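Local coordinates for protein 5-carboxymethyl-2-hydroxymuconate delta-isomerase (Mycobacterium smegmatis, PDB 4PFZ) that probably acts as a metal-dependent enzyme of the fumarylacetoacetate hydrolase family, with likely isomerase or acetylpyruvate hydrolase activity, at residues B[100-103]-B[104-107]; B[86-89]-B[90-93]; B[142-146]-B[147-151]; B[241-244]-B[245-248]. All blocks are in the same frame, centred on the assembly; numbering follows the deposited sequence.

Contact 1 of 4, residues B[100-103]-B[104-107]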
loop_
_atom_site.group_PDB
_atom_site.type_symbol
_atom_site.label_atom_id
_atom_site.label_comp_id
_atom_site.label_asym_id
_atom_site.label_seq_id
_atom_site.Cartn_x
_atom_site.Cartn_y
_atom_site.Cartn_z
ATOM N N GLN B 100 15.813 2.358 11.071
ATOM C CA GLN B 100 16.921 3.002 10.383
ATOM C C GLN B 100 16.533 4.354 9.787
ATOM O O GLN B 100 15.705 4.453 8.867
ATOM C CB GLN B 100 17.485 2.088 9.288
ATOM C CG GLN B 100 17.890 0.719 9.792
ATOM C CD GLN B 100 18.397 -0.174 8.682
ATOM O OE1 GLN B 100 19.299 0.205 7.931
ATOM N NE2 GLN B 100 17.819 -1.368 8.567
ATOM N N LEU B 101 17.160 5.396 10.319
ATOM C CA LEU B 101 16.862 6.754 9.917
ATOM C C LEU B 101 17.637 7.088 8.655
ATOM O O LEU B 101 18.837 6.784 8.544
ATOM C CB LEU B 101 17.199 7.753 11.036
ATOM C CG LEU B 101 16.630 7.495 12.439
ATOM C CD1 LEU B 101 17.050 8.587 13.410
ATOM C CD2 LEU B 101 15.102 7.375 12.395
ATOM N N PRO B 102 16.951 7.710 7.690
ATOM C CA PRO B 102 17.635 8.220 6.504
ATOM C C PRO B 102 18.636 9.281 6.907
ATOM O O PRO B 102 18.341 10.071 7.805
ATOM C CB PRO B 102 16.503 8.823 5.671
ATOM C CG PRO B 102 15.254 8.109 6.148
ATOM C CD PRO B 102 15.490 7.887 7.613
ATOM N N ALA B 103 19.791 9.306 6.246
ATOM C CA ALA B 103 20.850 10.247 6.588
ATOM C C ALA B 103 20.351 11.692 6.621
ATOM O O ALA B 103 20.737 12.470 7.498
ATOM C CB ALA B 103 22.015 10.112 5.604
ATOM N N ASP B 104 19.469 12.026 5.680
ATOM C CA ASP B 104 19.021 13.402 5.463
ATOM C C ASP B 104 17.758 13.794 6.231
ATOM O O ASP B 104 17.381 14.961 6.244
ATOM C CB ASP B 104 18.765 13.628 3.971
ATOM C CG ASP B 104 17.560 12.854 3.466
ATOM O OD1 ASP B 104 17.392 11.679 3.867
ATOM O OD2 ASP B 104 16.775 13.420 2.669
ATOM N N ALA B 105 17.104 12.824 6.857
ATOM C CA ALA B 105 15.788 13.062 7.460
ATOM C C ALA B 105 15.877 13.676 8.864
ATOM O O ALA B 105 16.323 13.025 9.804
ATOM C CB ALA B 105 14.998 11.762 7.494
ATOM N N ASP B 106 15.433 14.927 8.998
ATOM C CA ASP B 106 15.450 15.647 10.278
ATOM C C ASP B 106 14.236 16.560 10.415
ATOM O O ASP B 106 14.042 17.449 9.593
ATOM C CB ASP B 106 16.710 16.516 10.426
ATOM C CG ASP B 106 17.982 15.808 10.004
ATOM O OD1 ASP B 106 18.228 14.680 10.478
ATOM O OD2 ASP B 106 18.749 16.396 9.205
ATOM N N PRO B 107 13.423 16.366 11.462
ATOM C CA PRO B 107 13.499 15.293 12.451
ATOM C C PRO B 107 12.646 14.106 12.037
ATOM O O PRO B 107 11.743 14.267 11.234
ATOM C CB PRO B 107 12.927 15.946 13.704
ATOM C CG PRO B 107 11.866 16.855 13.153
ATOM C CD PRO B 107 12.372 17.339 11.803
#
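Pro102 and Ala105 meet across a type I beta turn, with Ala103 and Asp104 at its two corner positions. The backbone part of the contact is a single hydrogen bond, from Ala105 N to Pro102 O at 3.2 Å. It is fairly straight at the hydrogen, yet the N-H comes in from above the carbonyl plane, 64° out of it, well away from a lone pair, because the chain has to double back within four residues.

The apolar part follows directly from that closure. Ala105 CB lies against the flank of the proline ring, 3.8 Å from Pro102 CB and almost as near to CG and CD, so the methyl rests along three ring carbons rather than at one corner. Ala105 is buried, whereas the proline is only partly covered.

The polar side chain of the turn adds a third touch. With chi1 at 69°, Asp104 CG sits between its own backbone N and carbonyl carbon, and the carboxylate is thereby brought back over the turn; its OD1 comes within 3.5 Å of Pro102 CB. This is plain van der Waals contact with an aliphatic carbon.

Beyond the turn the chain passes through a cis peptide bond into Pro107, shortly before strand 108-118 begins. On the other side, strand 99-101 is paired with strand 247-255, and Arg255 of that strand donates from NH1 to Ala105 O. Gln148 of helix 146-152 packs on Asp104 and Ala105, while Pro102 leans on His161 and Phe164.

Contact 2 of 4, residues B[86-89]-B[90-93]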
loop_
_atom_site.group_PDB
_atom_site.type_symbol
_atom_site.label_atom_id
_atom_site.label_comp_id
_atom_site.label_asym_id
_atom_site.label_seq_id
_atom_site.Cartn_x
_atom_site.Cartn_y
_atom_site.Cartn_z
ATOM N N LEU B 86 -1.872 5.340 3.485
ATOM C CA LEU B 86 -1.236 4.026 3.406
ATOM C C LEU B 86 0.246 4.105 3.773
ATOM O O LEU B 86 0.914 5.077 3.444
ATOM C CB LEU B 86 -1.369 3.442 1.986
ATOM C CG LEU B 86 -2.761 2.976 1.580
ATOM C CD1 LEU B 86 -2.789 2.664 0.087
ATOM C CD2 LEU B 86 -3.180 1.752 2.405
ATOM N N LYS B 87 0.735 3.080 4.462
ATOM C CA LYS B 87 2.176 2.852 4.622
ATOM C C LYS B 87 2.470 1.561 3.879
ATOM O O LYS B 87 1.671 0.631 3.928
ATOM C CB LYS B 87 2.567 2.772 6.105
ATOM C CG LYS B 87 2.381 4.084 6.860
ATOM C CD LYS B 87 2.541 3.924 8.394
ATOM C CE LYS B 87 3.957 3.535 8.839
ATOM N NZ LYS B 87 4.869 4.713 9.023
ATOM N N PRO B 88 3.573 1.515 3.110
ATOM C CA PRO B 88 3.875 0.270 2.407
ATOM C C PRO B 88 4.252 -0.852 3.349
ATOM O O PRO B 88 4.873 -0.588 4.368
ATOM C CB PRO B 88 5.071 0.646 1.523
ATOM C CG PRO B 88 5.789 1.719 2.312
ATOM C CD PRO B 88 4.679 2.490 3.026
ATOM N N ASN B 89 3.910 -2.090 3.013
ATOM C CA ASN B 89 4.221 -3.178 3.933
ATOM C C ASN B 89 5.731 -3.464 3.984
ATOM O O ASN B 89 6.206 -4.177 4.870
ATOM C CB ASN B 89 3.409 -4.437 3.592
ATOM C CG ASN B 89 3.755 -5.047 2.246
ATOM O OD1 ASN B 89 4.656 -4.596 1.541
ATOM N ND2 ASN B 89 3.032 -6.108 1.891
ATOM N N THR B 90 6.491 -2.865 3.072
ATOM C CA THR B 90 7.961 -2.907 3.182
ATOM C C THR B 90 8.519 -2.098 4.345
ATOM O O THR B 90 9.696 -2.259 4.732
ATOM C CB THR B 90 8.623 -2.412 1.893
ATOM O OG1 THR B 90 7.930 -1.260 1.411
ATOM C CG2 THR B 90 8.582 -3.511 0.842
ATOM N N ALA B 91 7.680 -1.248 4.924
ATOM C CA ALA B 91 8.101 -0.462 6.079
ATOM C C ALA B 91 8.019 -1.275 7.376
ATOM O O ALA B 91 8.601 -0.905 8.371
ATOM C CB ALA B 91 7.255 0.797 6.203
ATOM N N ILE B 92 7.291 -2.386 7.357
ATOM C CA ILE B 92 7.092 -3.161 8.593
ATOM C C ILE B 92 8.367 -3.840 9.107
ATOM O O ILE B 92 9.130 -4.435 8.342
ATOM C CB ILE B 92 5.991 -4.218 8.396
ATOM C CG1 ILE B 92 4.664 -3.525 8.099
ATOM C CG2 ILE B 92 5.871 -5.142 9.631
ATOM C CD1 ILE B 92 3.575 -4.482 7.559
ATOM N N ILE B 93 8.605 -3.706 10.408
ATOM C CA ILE B 93 9.623 -4.491 11.120
ATOM C C ILE B 93 9.015 -4.948 12.444
ATOM O O ILE B 93 8.050 -4.347 12.926
ATOM C CB ILE B 93 10.929 -3.692 11.383
ATOM C CG1 ILE B 93 10.626 -2.387 12.120
ATOM C CG2 ILE B 93 11.681 -3.421 10.077
ATOM C CD1 ILE B 93 11.891 -1.686 12.670
#
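Thr90 lays its hydroxyl against the CB-CG side of the Pro88 ring, with OG1 3.4 Å from Pro88 CB, the two side chains crossing at about a right angle. A chi1 of 42° places OG1 between the threonine's own N and carbonyl carbon, on the side that faces back to the proline. Ala91 CB lies farther along the same ring, 4.3 Å from Pro88 CG.

Two overlapping turns make this bend. Ala91 N donates to Pro88 O at 2.9 Å, and Ile92 N to Asn89 O at 3.3 Å; in each case the N-H stands above the carbonyl plane, by 49° and 68°. They carry the chain from strand 84-87 to strand 92-93, which runs parallel to strand 165-172 in the beta-rich core of this fumarylacetoacetate hydrolase-like fold.

On the other flank, Ile92 sends CD1 back over the start of the second turn, 3.9 Å from Asn89 CA and 4.0 Å from Asn89 CB. Asn89 keeps OD1 beside Thr90 N, at an angle too poor for a hydrogen bond, while ND2 donates to Ala57 O. The bend also borders the dimer interface: Pro88 packs on Leu86 of the second subunit, and Thr90 on Lys59 of that subunit.

Contact 3 of 4, residues B[142-146]-B[147-151]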
loop_
_atom_site.group_PDB
_atom_site.type_symbol
_atom_site.label_atom_id
_atom_site.label_comp_id
_atom_site.label_asym_id
_atom_site.label_seq_id
_atom_site.Cartn_x
_atom_site.Cartn_y
_atom_site.Cartn_z
ATOM N N ASP B 142 4.052 4.724 13.968
ATOM C CA ASP B 142 3.963 5.351 12.638
ATOM C C ASP B 142 5.117 6.342 12.523
ATOM O O ASP B 142 4.935 7.554 12.669
ATOM C CB ASP B 142 2.593 6.023 12.421
ATOM C CG ASP B 142 2.489 6.783 11.088
ATOM O OD1 ASP B 142 3.353 6.610 10.188
ATOM O OD2 ASP B 142 1.516 7.564 10.936
ATOM N N VAL B 143 6.310 5.790 12.331
ATOM C CA VAL B 143 7.541 6.583 12.253
ATOM C C VAL B 143 7.445 7.532 11.061
ATOM O O VAL B 143 7.039 7.128 9.960
ATOM C CB VAL B 143 8.798 5.689 12.123
ATOM C CG1 VAL B 143 10.049 6.532 12.090
ATOM C CG2 VAL B 143 8.881 4.713 13.295
ATOM N N SER B 144 7.833 8.786 11.272
ATOM C CA SER B 144 7.490 9.833 10.323
ATOM C C SER B 144 8.620 10.835 10.152
ATOM O O SER B 144 9.054 11.441 11.112
ATOM C CB SER B 144 6.211 10.556 10.786
ATOM O OG SER B 144 5.128 9.648 10.963
ATOM N N ALA B 145 9.126 10.988 8.929
ATOM C CA ALA B 145 10.098 12.050 8.663
ATOM C C ALA B 145 9.349 13.368 8.477
ATOM O O ALA B 145 8.803 13.618 7.414
ATOM C CB ALA B 145 10.948 11.726 7.434
ATOM N N ARG B 146 9.304 14.199 9.516
ATOM C CA ARG B 146 8.429 15.381 9.506
ATOM C C ARG B 146 8.794 16.409 8.434
ATOM O O ARG B 146 7.922 17.104 7.923
ATOM C CB ARG B 146 8.432 16.078 10.873
ATOM C CG ARG B 146 8.020 15.216 12.053
ATOM C CD ARG B 146 6.694 14.501 11.818
ATOM N NE ARG B 146 5.624 15.403 11.403
ATOM C CZ ARG B 146 4.830 16.059 12.245
ATOM N NH1 ARG B 146 4.992 15.936 13.560
ATOM N NH2 ARG B 146 3.877 16.848 11.769
ATOM N N ASP B 147 10.078 16.530 8.110
ATOM C CA ASP B 147 10.497 17.481 7.085
ATOM C C ASP B 147 9.919 17.104 5.718
ATOM O O ASP B 147 9.449 17.966 4.960
ATOM C CB ASP B 147 12.031 17.564 7.011
ATOM C CG ASP B 147 12.701 16.187 6.942
ATOM O OD1 ASP B 147 12.090 15.188 7.391
ATOM O OD2 ASP B 147 13.852 16.108 6.455
ATOM N N GLN B 148 9.958 15.811 5.415
ATOM C CA GLN B 148 9.457 15.293 4.143
ATOM C C GLN B 148 7.948 15.431 4.049
ATOM O O GLN B 148 7.406 15.654 2.966
ATOM C CB GLN B 148 9.861 13.827 3.963
ATOM C CG GLN B 148 11.369 13.649 3.965
ATOM C CD GLN B 148 11.809 12.209 3.824
ATOM O OE1 GLN B 148 10.984 11.297 3.712
ATOM N NE2 GLN B 148 13.124 11.994 3.848
ATOM N N GLN B 149 7.276 15.286 5.190
ATOM C CA GLN B 149 5.840 15.510 5.258
ATOM C C GLN B 149 5.514 16.914 4.768
ATOM O O GLN B 149 4.651 17.103 3.917
ATOM C CB GLN B 149 5.327 15.314 6.687
ATOM C CG GLN B 149 4.397 14.141 6.845
ATOM C CD GLN B 149 3.869 13.999 8.264
ATOM O OE1 GLN B 149 4.627 13.743 9.199
ATOM N NE2 GLN B 149 2.566 14.168 8.426
ATOM N N ARG B 150 6.235 17.901 5.288
ATOM C CA ARG B 150 5.948 19.292 4.955
ATOM C C ARG B 150 6.301 19.634 3.504
ATOM O O ARG B 150 5.600 20.411 2.853
ATOM C CB ARG B 150 6.687 20.225 5.907
ATOM C CG ARG B 150 5.757 20.983 6.847
ATOM C CD ARG B 150 6.520 21.926 7.764
ATOM N NE ARG B 150 6.800 21.315 9.061
ATOM C CZ ARG B 150 7.902 20.629 9.344
ATOM N NH1 ARG B 150 8.064 20.104 10.553
ATOM N NH2 ARG B 150 8.841 20.463 8.418
ATOM N N LYS B 151 7.387 19.050 3.006
ATOM C CA LYS B 151 7.843 19.303 1.646
ATOM C C LYS B 151 6.904 18.697 0.601
ATOM O O LYS B 151 6.617 19.317 -0.424
ATOM C CB LYS B 151 9.254 18.743 1.451
ATOM C CG LYS B 151 9.762 18.789 0.008
ATOM C CD LYS B 151 11.152 18.155 -0.103
ATOM C CE LYS B 151 11.598 18.001 -1.551
ATOM N NZ LYS B 151 11.889 19.328 -2.184
#
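The Arg150 guanidinium takes the carbonyl of Arg146 on one face: Arg146 O stands above its plane, displaced toward the rim, with NH2 the nearest nitrogen at 3.5 Å. The other flat pair is the Arg146 guanidinium and the Gln149 amide, which run side by side with their planes 32° apart. Gln149 OE1 approaches the guanidinium obliquely, 2.9 Å from Arg146 NE. Bends at chi2 and chi3, both near -50°, fold the arginine back so that NE comes alongside the extended glutamine; the arginine's CD also touches OE1, at 3.4 Å.

The first backbone hydrogen bonds of the helix run alongside. Gln149 N reaches Ala145 O at 3.2 Å in the carbonyl plane, and Arg150 N reaches Arg146 O at 3.2 Å. Ala145 is the N-cap residue, and its CB packs against the Gln148 amide, 3.7 Å from Gln148 CD; the OE1 of that amide accepts from His161 NE2. Asp147, in the first turn, would probably favour the positive end of the helix; its OD2 accepts from Asp106 N, whereas OD1 is buried without a partner in the model.

Before the helix, Ser144 OG donates to Asp142 O at 2.7 Å and is also bonded to Lys159 NZ. Asp142 OD1 bridges Lys87 and OD2 Lys159, beside Glu111, a charged cluster consistent with the metal site of fumarylacetoacetate hydrolase relatives, so this strand-to-helix junction probably flanks the active site.

Contact 4 of 4, residues B[241-244]-B[245-248]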
loop_
_atom_site.group_PDB
_atom_site.type_symbol
_atom_site.label_atom_id
_atom_site.label_comp_id
_atom_site.label_asym_id
_atom_site.label_seq_id
_atom_site.Cartn_x
_atom_site.Cartn_y
_atom_site.Cartn_z
ATOM N N ILE B 241 6.767 1.407 23.142
ATOM C CA ILE B 241 5.352 1.749 23.159
ATOM C C ILE B 241 4.588 0.659 23.885
ATOM O O ILE B 241 4.668 -0.513 23.524
ATOM C CB ILE B 241 4.782 1.919 21.736
ATOM C CG1 ILE B 241 5.586 2.977 20.971
ATOM C CG2 ILE B 241 3.301 2.294 21.804
ATOM C CD1 ILE B 241 5.534 2.812 19.473
ATOM N N THR B 242 3.860 1.057 24.914
ATOM C CA THR B 242 3.146 0.117 25.736
ATOM C C THR B 242 1.651 0.354 25.618
ATOM O O THR B 242 1.159 1.471 25.780
ATOM C CB THR B 242 3.583 0.218 27.215
ATOM O OG1 THR B 242 4.966 -0.142 27.323
ATOM C CG2 THR B 242 2.761 -0.721 28.080
ATOM N N VAL B 243 0.923 -0.709 25.329
ATOM C CA VAL B 243 -0.525 -0.623 25.391
ATOM C C VAL B 243 -1.024 -1.536 26.481
ATOM O O VAL B 243 -0.621 -2.696 26.567
ATOM C CB VAL B 243 -1.178 -0.994 24.055
ATOM C CG1 VAL B 243 -2.693 -0.921 24.147
ATOM C CG2 VAL B 243 -0.678 -0.068 22.976
ATOM N N GLU B 244 -1.885 -0.985 27.327
ATOM C CA GLU B 244 -2.501 -1.733 28.399
ATOM C C GLU B 244 -3.214 -2.968 27.861
ATOM O O GLU B 244 -4.053 -2.867 26.968
ATOM C CB GLU B 244 -3.484 -0.838 29.151
ATOM C CG GLU B 244 -4.201 -1.517 30.290
ATOM C CD GLU B 244 -5.141 -0.577 31.020
ATOM O OE1 GLU B 244 -5.274 0.590 30.590
ATOM O OE2 GLU B 244 -5.746 -1.010 32.027
ATOM N N GLY B 245 -2.858 -4.131 28.392
ATOM C CA GLY B 245 -3.547 -5.359 28.046
ATOM C C GLY B 245 -2.986 -6.025 26.803
ATOM O O GLY B 245 -3.465 -7.083 26.391
ATOM N N ILE B 246 -1.979 -5.401 26.194
ATOM C CA ILE B 246 -1.288 -6.004 25.058
ATOM C C ILE B 246 0.145 -6.322 25.457
ATOM O O ILE B 246 0.545 -7.484 25.545
ATOM C CB ILE B 246 -1.257 -5.077 23.804
ATOM C CG1 ILE B 246 -2.670 -4.713 23.345
ATOM C CG2 ILE B 246 -0.479 -5.731 22.671
ATOM C CD1 ILE B 246 -2.690 -3.911 22.049
ATOM N N GLY B 247 0.911 -5.266 25.710
ATOM C CA GLY B 247 2.298 -5.411 26.125
ATOM C C GLY B 247 3.106 -4.231 25.640
ATOM O O GLY B 247 2.597 -3.114 25.561
ATOM N N THR B 248 4.358 -4.477 25.268
ATOM C CA THR B 248 5.258 -3.388 24.918
ATOM C C THR B 248 6.016 -3.698 23.631
ATOM O O THR B 248 6.568 -4.774 23.482
ATOM C CB THR B 248 6.262 -3.117 26.066
ATOM O OG1 THR B 248 5.548 -2.839 27.280
ATOM C CG2 THR B 248 7.161 -1.941 25.741
#
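A beta hairpin with a classic bulge closes here, where Val243 faces both Ile246 and Gly247. Val243 O is gripped by two backbone donors: Ile246 N at 3.0 Å, from above the carbonyl plane, and Gly247 N at 3.1 Å, within it. The return bond, Val243 N to Gly247 O, is 2.9 Å long and comes in nearly along the C=O axis. Gly247 O takes a further, weaker contact from Thr242 CA.

The two glycines permit this tight return. Gly245 follows Glu244 through backbone angles like those of a type II turn, and both Gly245 and Gly247, with phi 87° and 149°, take backbone angles that call for glycine. The hairpin joins strands 238-243 and 247-255; 238-243 is the central strand of a five-stranded mixed sheet, with 247-255 and 181-186 beside it and strand 99-101 beyond 247-255.

Thr242 and Thr248 form the non-hydrogen-bonded pair, and their side chains cross obliquely on one face of the hairpin. Their hydroxyls share a hydrogen bond, OG1 to OG1 2.8 Å, in which either could donate. Each OG1 is anti to its carbonyl carbon, a rotation that also brings Thr248 CG2 to 3.2 Å from Thr242 OG1, a close fit.

Val243 and Ile246 run alongside each other in the same direction, with Val243 CG1 3.7 Å from Ile246 CD1. Both pack on Ile139 of strand 134-145, and Ile246 O accepts from Trp170 NE1. Glu244 reaches away along an extended chain, its OE1 accepting from Glu181 N.

Contacts 1, 2 and 3 are joined through contact 3. Lys87 NZ of contact 2 makes a salt bridge to Asp142 OD1 at 2.7 Å, beside the probable metal site, although the two contact centres are about 15 Å apart. Contacts 1 and 3 are closer, with centres about 10 Å apart: Pro107 O lies 3.0 Å from Arg146 N and Asp106 N 3.2 Å from Asp147 OD2, both probable hydrogen bonds. Contact 4 touches none of the others; its centre lies about 27 Å from that of contact 1, though its nearest atoms come within about 6 Å of contact 3, and strand 247-255, which leaves its hairpin, pairs with the strand that leads into contact 1.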